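Local coordinates for teichoic acid biosynthesis protein F (Staphylococcus epidermidis, PDB 3L7I) that probably takes part in teichoic acid biosynthesis, its C-terminal region belonging to the GT-B clan of glycosyltransferase-like enzymes, at residues Y373-K378 with I710-H715; G508-D513 with G704-Y709. One frame throughout, in Å; residues are numbered along the deposited sequence.

Both contacts involve helix 706-721, the last helix of the chain, and their centres lie about 11 Å apart on one side of the chain's centre. Along the sequence contact 2 is nested within contact 1: 373-378 comes first, then 508-513, then 704-709 running straight on into 710-715. Contact 2 holds the start of the helix on the loop after strand 504-506, an outermost strand of the parallel sheet that also contains strand 354-358; contact 1 lays the next turns against helix 367-379 beside the same sheet. Y375 also packs on Q708, so the two contacts touch. Together they return the chain's end to the first Rossmann-like domain of the GT-B part, as in other GT-B proteins.

Contact 1: residues Y373-K378 with I710-H715; sequences YEYMQK and IGDLIH
Y375 and M376, neighbours on helix 367-379, reach helix 706-721 on two sides of G711. The short helical segments 373-378 and 710-715 cross at -58° with their axes 9.4 Å apart, and the backbones come nearest at M376 and G711, whose CA atoms are 5.6 Å from each other. G711, having no side chain, leaves its CA to meet both the Y375 ring and M376, whose CG lies 3.6 Å from the CA of G711. The M376 chain then bends at chi3, which brings its methyl CE to 3.8 Å from CG2 of I714, the two side chains crossing almost perpendicularly. SD touches the other branch of I714 at CD1, so the thioether lies against both arms of the isoleucine. On the other flank Y375 extends with CG anti to the backbone N (chi1 168°), passing its CD2-CE2 side obliquely by the CA of G711. Its hydroxyl donates to D712 OD1 over 2.7 Å, meeting this oxygen on the syn side but 30° out of the carboxylate plane. Ring and carboxylate are themselves steeply inclined, with D712 OD1 near the ring plane at the phenol edge. The hydroxyl of Y380 is a second partner of D712 OD1, so two tyrosines grip one oxygen, which would probably favour the charged carboxylate. Beyond the pair, M376 and I714 continue the apolar layer onto Y385 and I440 of the parallel sheet. The return of the C-terminal helix to the first Rossmann-like domain of the GT-B part, where it packs beside helix 367-379, is characteristic of the GT-B fold.

Contact 2: residues G508-D513 with G704-Y709; sequences GYPRND and GKASQY
D513 turns its carboxylate onto the first turn of helix 706-721 and makes the dense, polar part of the contact. OD1 takes the backbone N-H of A706 at 3.0 Å through its syn lone pair. OD2 receives two donors from S707: the backbone N at 3.1 Å, again on the syn lone pair and nearly straight (163°), and the hydroxyl OG, which comes from above the carboxylate plane. With CG anti to the carbonyl carbon (chi1 -82°), D513 places both oxygens before the N-H groups of the first helical turn. A carboxylate from the start of helix 513-517, remote in sequence, thus accepts the first N-H groups of helix 706-721, and the helix end probably stabilises its negative charge. K705 occupies the N-cap position itself, while G704 turns the chain into it at positive phi. Beside the carboxylate A706 is buried against the loop: its CB lies 3.3 Å from G508 O and 3.4 Å from P510 N. The P510 ring flanks it, with CB 3.3 Å from S707 OG and I372 of helix 367-379 on P510 as well. The solvent side is looser, for the K705 side chain is exposed and starts away from the loop.

Contact 1: residues Y373-K378 with I710-H715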
loop_
_atom_site.group_PDB
_atom_site.type_symbol
_atom_site.label_atom_id
_atom_site.label_comp_id
_atom_site.label_asym_id
_atom_site.label_seq_id
_atom_site.Cartn_x
_atom_site.Cartn_y
_atom_site.Cartn_z
ATOM N N TYR A 373 -11.307 -32.503 -32.307
ATOM C CA TYR A 373 -9.903 -32.827 -32.039
ATOM C C TYR A 373 -9.415 -34.071 -32.772
ATOM O O TYR A 373 -8.347 -34.054 -33.389
ATOM C CB TYR A 373 -9.646 -32.993 -30.543
ATOM C CG TYR A 373 -8.295 -33.577 -30.205
ATOM C CD1 TYR A 373 -7.131 -32.853 -30.417
ATOM C CD2 TYR A 373 -8.184 -34.853 -29.663
ATOM C CE1 TYR A 373 -5.886 -33.378 -30.101
ATOM C CE2 TYR A 373 -6.946 -35.393 -29.339
ATOM C CZ TYR A 373 -5.800 -34.646 -29.558
ATOM O OH TYR A 373 -4.572 -35.172 -29.234
ATOM N N GLU A 374 -10.183 -35.151 -32.718
ATOM C CA GLU A 374 -9.746 -36.366 -33.398
ATOM C C GLU A 374 -9.639 -36.165 -34.921
ATOM O O GLU A 374 -8.799 -36.791 -35.593
ATOM C CB GLU A 374 -10.629 -37.556 -33.013
ATOM C CG GLU A 374 -10.611 -37.802 -31.506
ATOM C CD GLU A 374 -11.169 -39.154 -31.085
ATOM O OE1 GLU A 374 -11.846 -39.793 -31.924
ATOM O OE2 GLU A 374 -10.931 -39.565 -29.914
ATOM N N TYR A 375 -10.470 -35.280 -35.466
ATOM C CA TYR A 375 -10.412 -35.019 -36.889
ATOM C C TYR A 375 -9.157 -34.246 -37.185
ATOM O O TYR A 375 -8.464 -34.532 -38.146
ATOM C CB TYR A 375 -11.618 -34.221 -37.368
ATOM C CG TYR A 375 -11.437 -33.689 -38.774
ATOM C CD1 TYR A 375 -11.862 -34.423 -39.883
ATOM C CD2 TYR A 375 -10.820 -32.463 -38.993
ATOM C CE1 TYR A 375 -11.688 -33.943 -41.169
ATOM C CE2 TYR A 375 -10.644 -31.973 -40.264
ATOM C CZ TYR A 375 -11.077 -32.714 -41.348
ATOM O OH TYR A 375 -10.889 -32.204 -42.608
ATOM N N MET A 376 -8.857 -33.256 -36.362
ATOM C CA MET A 376 -7.667 -32.448 -36.609
ATOM C C MET A 376 -6.361 -33.223 -36.410
ATOM O O MET A 376 -5.396 -32.998 -37.121
ATOM C CB MET A 376 -7.693 -31.168 -35.777
ATOM C CG MET A 376 -8.725 -30.205 -36.281
ATOM S SD MET A 376 -8.606 -28.616 -35.489
ATOM C CE MET A 376 -7.199 -27.868 -36.323
ATOM N N GLN A 377 -6.337 -34.132 -35.447
ATOM C CA GLN A 377 -5.205 -35.021 -35.275
ATOM C C GLN A 377 -4.846 -35.757 -36.580
ATOM O O GLN A 377 -3.672 -35.873 -36.945
ATOM C CB GLN A 377 -5.516 -36.034 -34.181
ATOM C CG GLN A 377 -5.284 -35.495 -32.798
ATOM C CD GLN A 377 -3.827 -35.190 -32.550
ATOM O OE1 GLN A 377 -3.008 -36.107 -32.416
ATOM N NE2 GLN A 377 -3.488 -33.901 -32.481
ATOM N N LYS A 378 -5.856 -36.260 -37.279
ATOM C CA LYS A 378 -5.623 -37.004 -38.510
ATOM C C LYS A 378 -5.067 -36.114 -39.637
ATOM O O LYS A 378 -4.118 -36.498 -40.323
ATOM C CB LYS A 378 -6.916 -37.695 -38.946
ATOM C CG LYS A 378 -6.784 -38.670 -40.107
ATOM C CD LYS A 378 -8.116 -39.386 -40.356
ATOM C CE LYS A 378 -8.100 -40.241 -41.626
ATOM N NZ LYS A 378 -9.406 -40.930 -41.833
ATOM N N ILE A 710 -15.594 -27.757 -38.701
ATOM C CA ILE A 710 -14.829 -27.030 -37.695
ATOM C C ILE A 710 -13.313 -27.171 -37.895
ATOM O O ILE A 710 -12.605 -26.171 -37.980
ATOM C CB ILE A 710 -15.220 -27.391 -36.254
ATOM C CG1 ILE A 710 -16.687 -27.054 -36.024
ATOM C CG2 ILE A 710 -14.366 -26.601 -35.271
ATOM C CD1 ILE A 710 -16.997 -25.593 -36.304
ATOM N N GLY A 711 -12.811 -28.398 -37.982
ATOM C CA GLY A 711 -11.387 -28.592 -38.170
ATOM C C GLY A 711 -10.811 -27.812 -39.354
ATOM O O GLY A 711 -9.714 -27.256 -39.269
ATOM N N ASP A 712 -11.534 -27.779 -40.470
ATOM C CA ASP A 712 -11.051 -27.060 -41.647
ATOM C C ASP A 712 -11.199 -25.559 -41.429
ATOM O O ASP A 712 -10.413 -24.768 -41.958
ATOM C CB ASP A 712 -11.797 -27.483 -42.925
ATOM C CG ASP A 712 -11.456 -28.909 -43.378
ATOM O OD1 ASP A 712 -10.511 -29.515 -42.816
ATOM O OD2 ASP A 712 -12.143 -29.424 -44.297
ATOM N N LEU A 713 -12.211 -25.156 -40.657
ATOM C CA LEU A 713 -12.410 -23.727 -40.394
ATOM C C LEU A 713 -11.218 -23.199 -39.624
ATOM O O LEU A 713 -10.710 -22.125 -39.933
ATOM C CB LEU A 713 -13.692 -23.448 -39.609
ATOM C CG LEU A 713 -13.886 -21.969 -39.280
ATOM C CD1 LEU A 713 -14.335 -21.225 -40.503
ATOM C CD2 LEU A 713 -14.892 -21.806 -38.187
ATOM N N ILE A 714 -10.788 -23.972 -38.623
ATOM C CA ILE A 714 -9.638 -23.604 -37.792
ATOM C C ILE A 714 -8.384 -23.574 -38.642
ATOM O O ILE A 714 -7.594 -22.628 -38.566
ATOM C CB ILE A 714 -9.439 -24.547 -36.567
ATOM C CG1 ILE A 714 -10.608 -24.397 -35.599
ATOM C CG2 ILE A 714 -8.164 -24.207 -35.829
ATOM C CD1 ILE A 714 -10.556 -25.358 -34.469
ATOM N N HIS A 715 -8.213 -24.597 -39.470
ATOM C CA HIS A 715 -7.060 -24.650 -40.354
ATOM C C HIS A 715 -6.987 -23.429 -41.270
ATOM O O HIS A 715 -5.910 -22.893 -41.486
ATOM C CB HIS A 715 -7.052 -25.945 -41.172
ATOM C CG HIS A 715 -5.996 -25.978 -42.233
ATOM N ND1 HIS A 715 -4.673 -26.257 -41.959
ATOM C CD2 HIS A 715 -6.067 -25.761 -43.568
ATOM C CE1 HIS A 715 -3.978 -26.214 -43.081
ATOM N NE2 HIS A 715 -4.799 -25.913 -44.071
#

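Contact 2: residues G508-D513 with G704-Y709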
loop_
_atom_site.group_PDB
_atom_site.type_symbol
_atom_site.label_atom_id
_atom_site.label_comp_id
_atom_site.label_asym_id
_atom_site.label_seq_id
_atom_site.Cartn_x
_atom_site.Cartn_y
_atom_site.Cartn_z
ATOM N N GLY A 508 -24.590 -29.072 -37.673
ATOM C CA GLY A 508 -24.843 -30.292 -36.921
ATOM C C GLY A 508 -23.719 -30.533 -35.940
ATOM O O GLY A 508 -22.664 -29.916 -36.031
ATOM N N TYR A 509 -23.940 -31.428 -34.988
ATOM C CA TYR A 509 -22.964 -31.667 -33.924
ATOM C C TYR A 509 -21.842 -32.613 -34.344
ATOM O O TYR A 509 -22.082 -33.701 -34.878
ATOM C CB TYR A 509 -23.659 -32.182 -32.668
ATOM C CG TYR A 509 -24.392 -31.104 -31.939
ATOM C CD1 TYR A 509 -23.731 -29.947 -31.573
ATOM C CD2 TYR A 509 -25.736 -31.231 -31.612
ATOM C CE1 TYR A 509 -24.369 -28.935 -30.909
ATOM C CE2 TYR A 509 -26.395 -30.213 -30.936
ATOM C CZ TYR A 509 -25.697 -29.061 -30.589
ATOM O OH TYR A 509 -26.285 -28.005 -29.923
ATOM N N PRO A 510 -20.599 -32.186 -34.120
ATOM C CA PRO A 510 -19.490 -33.087 -34.426
ATOM C C PRO A 510 -19.662 -34.419 -33.701
ATOM O O PRO A 510 -19.297 -35.470 -34.239
ATOM C CB PRO A 510 -18.279 -32.316 -33.892
ATOM C CG PRO A 510 -18.652 -30.898 -34.121
ATOM C CD PRO A 510 -20.137 -30.826 -33.807
ATOM N N ARG A 511 -20.225 -34.363 -32.492
ATOM C CA ARG A 511 -20.387 -35.533 -31.637
ATOM C C ARG A 511 -21.389 -36.482 -32.251
ATOM O O ARG A 511 -21.466 -37.653 -31.864
ATOM C CB ARG A 511 -20.926 -35.108 -30.282
ATOM C CG ARG A 511 -22.165 -34.269 -30.421
ATOM C CD ARG A 511 -23.265 -34.712 -29.508
ATOM N NE ARG A 511 -23.403 -33.778 -28.403
ATOM C CZ ARG A 511 -24.572 -33.410 -27.875
ATOM N NH1 ARG A 511 -24.597 -32.536 -26.864
ATOM N NH2 ARG A 511 -25.712 -33.907 -28.360
ATOM N N ASN A 512 -22.173 -35.957 -33.191
ATOM C CA ASN A 512 -23.210 -36.729 -33.863
ATOM C C ASN A 512 -22.697 -37.414 -35.128
ATOM O O ASN A 512 -23.355 -38.311 -35.653
ATOM C CB ASN A 512 -24.428 -35.852 -34.180
ATOM C CG ASN A 512 -25.320 -35.596 -32.958
ATOM O OD1 ASN A 512 -25.183 -36.246 -31.926
ATOM N ND2 ASN A 512 -26.243 -34.633 -33.086
ATOM N N ASP A 513 -21.514 -37.005 -35.590
ATOM C CA ASP A 513 -20.906 -37.534 -36.815
ATOM C C ASP A 513 -21.042 -39.057 -36.899
ATOM O O ASP A 513 -21.593 -39.592 -37.876
ATOM C CB ASP A 513 -19.422 -37.139 -36.916
ATOM C CG ASP A 513 -19.202 -35.707 -37.461
ATOM O OD1 ASP A 513 -20.187 -35.050 -37.882
ATOM O OD2 ASP A 513 -18.024 -35.249 -37.470
ATOM N N GLY A 704 -22.726 -35.731 -41.132
ATOM C CA GLY A 704 -21.628 -36.559 -40.683
ATOM C C GLY A 704 -20.337 -35.788 -40.886
ATOM O O GLY A 704 -19.257 -36.284 -40.612
ATOM N N LYS A 705 -20.447 -34.554 -41.361
ATOM C CA LYS A 705 -19.264 -33.788 -41.727
ATOM C C LYS A 705 -18.945 -32.617 -40.765
ATOM O O LYS A 705 -18.199 -31.713 -41.097
ATOM C CB LYS A 705 -19.390 -33.306 -43.179
ATOM C CG LYS A 705 -19.154 -34.418 -44.230
ATOM C CD LYS A 705 -19.743 -34.087 -45.632
ATOM C CE LYS A 705 -19.478 -35.205 -46.659
ATOM N NZ LYS A 705 -20.585 -35.434 -47.680
ATOM N N ALA A 706 -19.489 -32.652 -39.562
ATOM C CA ALA A 706 -19.354 -31.510 -38.663
ATOM C C ALA A 706 -17.907 -31.261 -38.198
ATOM O O ALA A 706 -17.406 -30.141 -38.278
ATOM C CB ALA A 706 -20.297 -31.665 -37.468
ATOM N N SER A 707 -17.241 -32.298 -37.706
ATOM C CA SER A 707 -15.882 -32.138 -37.214
ATOM C C SER A 707 -14.967 -31.656 -38.336
ATOM O O SER A 707 -14.048 -30.862 -38.112
ATOM C CB SER A 707 -15.367 -33.440 -36.627
ATOM O OG SER A 707 -16.414 -34.089 -35.925
ATOM N N GLN A 708 -15.227 -32.133 -39.548
ATOM C CA GLN A 708 -14.514 -31.652 -40.713
ATOM C C GLN A 708 -14.704 -30.149 -40.909
ATOM O O GLN A 708 -13.731 -29.412 -41.047
ATOM C CB GLN A 708 -14.998 -32.392 -41.937
ATOM C CG GLN A 708 -14.491 -31.823 -43.220
ATOM C CD GLN A 708 -14.638 -32.817 -44.343
ATOM O OE1 GLN A 708 -14.593 -32.459 -45.524
ATOM N NE2 GLN A 708 -14.822 -34.085 -43.982
ATOM N N TYR A 709 -15.955 -29.693 -40.912
ATOM C CA TYR A 709 -16.237 -28.264 -41.026
ATOM C C TYR A 709 -15.478 -27.418 -39.989
ATOM O O TYR A 709 -14.788 -26.460 -40.363
ATOM C CB TYR A 709 -17.737 -27.954 -40.964
ATOM C CG TYR A 709 -18.051 -26.578 -41.505
ATOM C CD1 TYR A 709 -18.315 -26.381 -42.855
ATOM C CD2 TYR A 709 -18.052 -25.469 -40.669
ATOM C CE1 TYR A 709 -18.593 -25.123 -43.353
ATOM C CE2 TYR A 709 -18.326 -24.198 -41.164
ATOM C CZ TYR A 709 -18.594 -24.026 -42.505
ATOM O OH TYR A 709 -18.855 -22.752 -42.992
#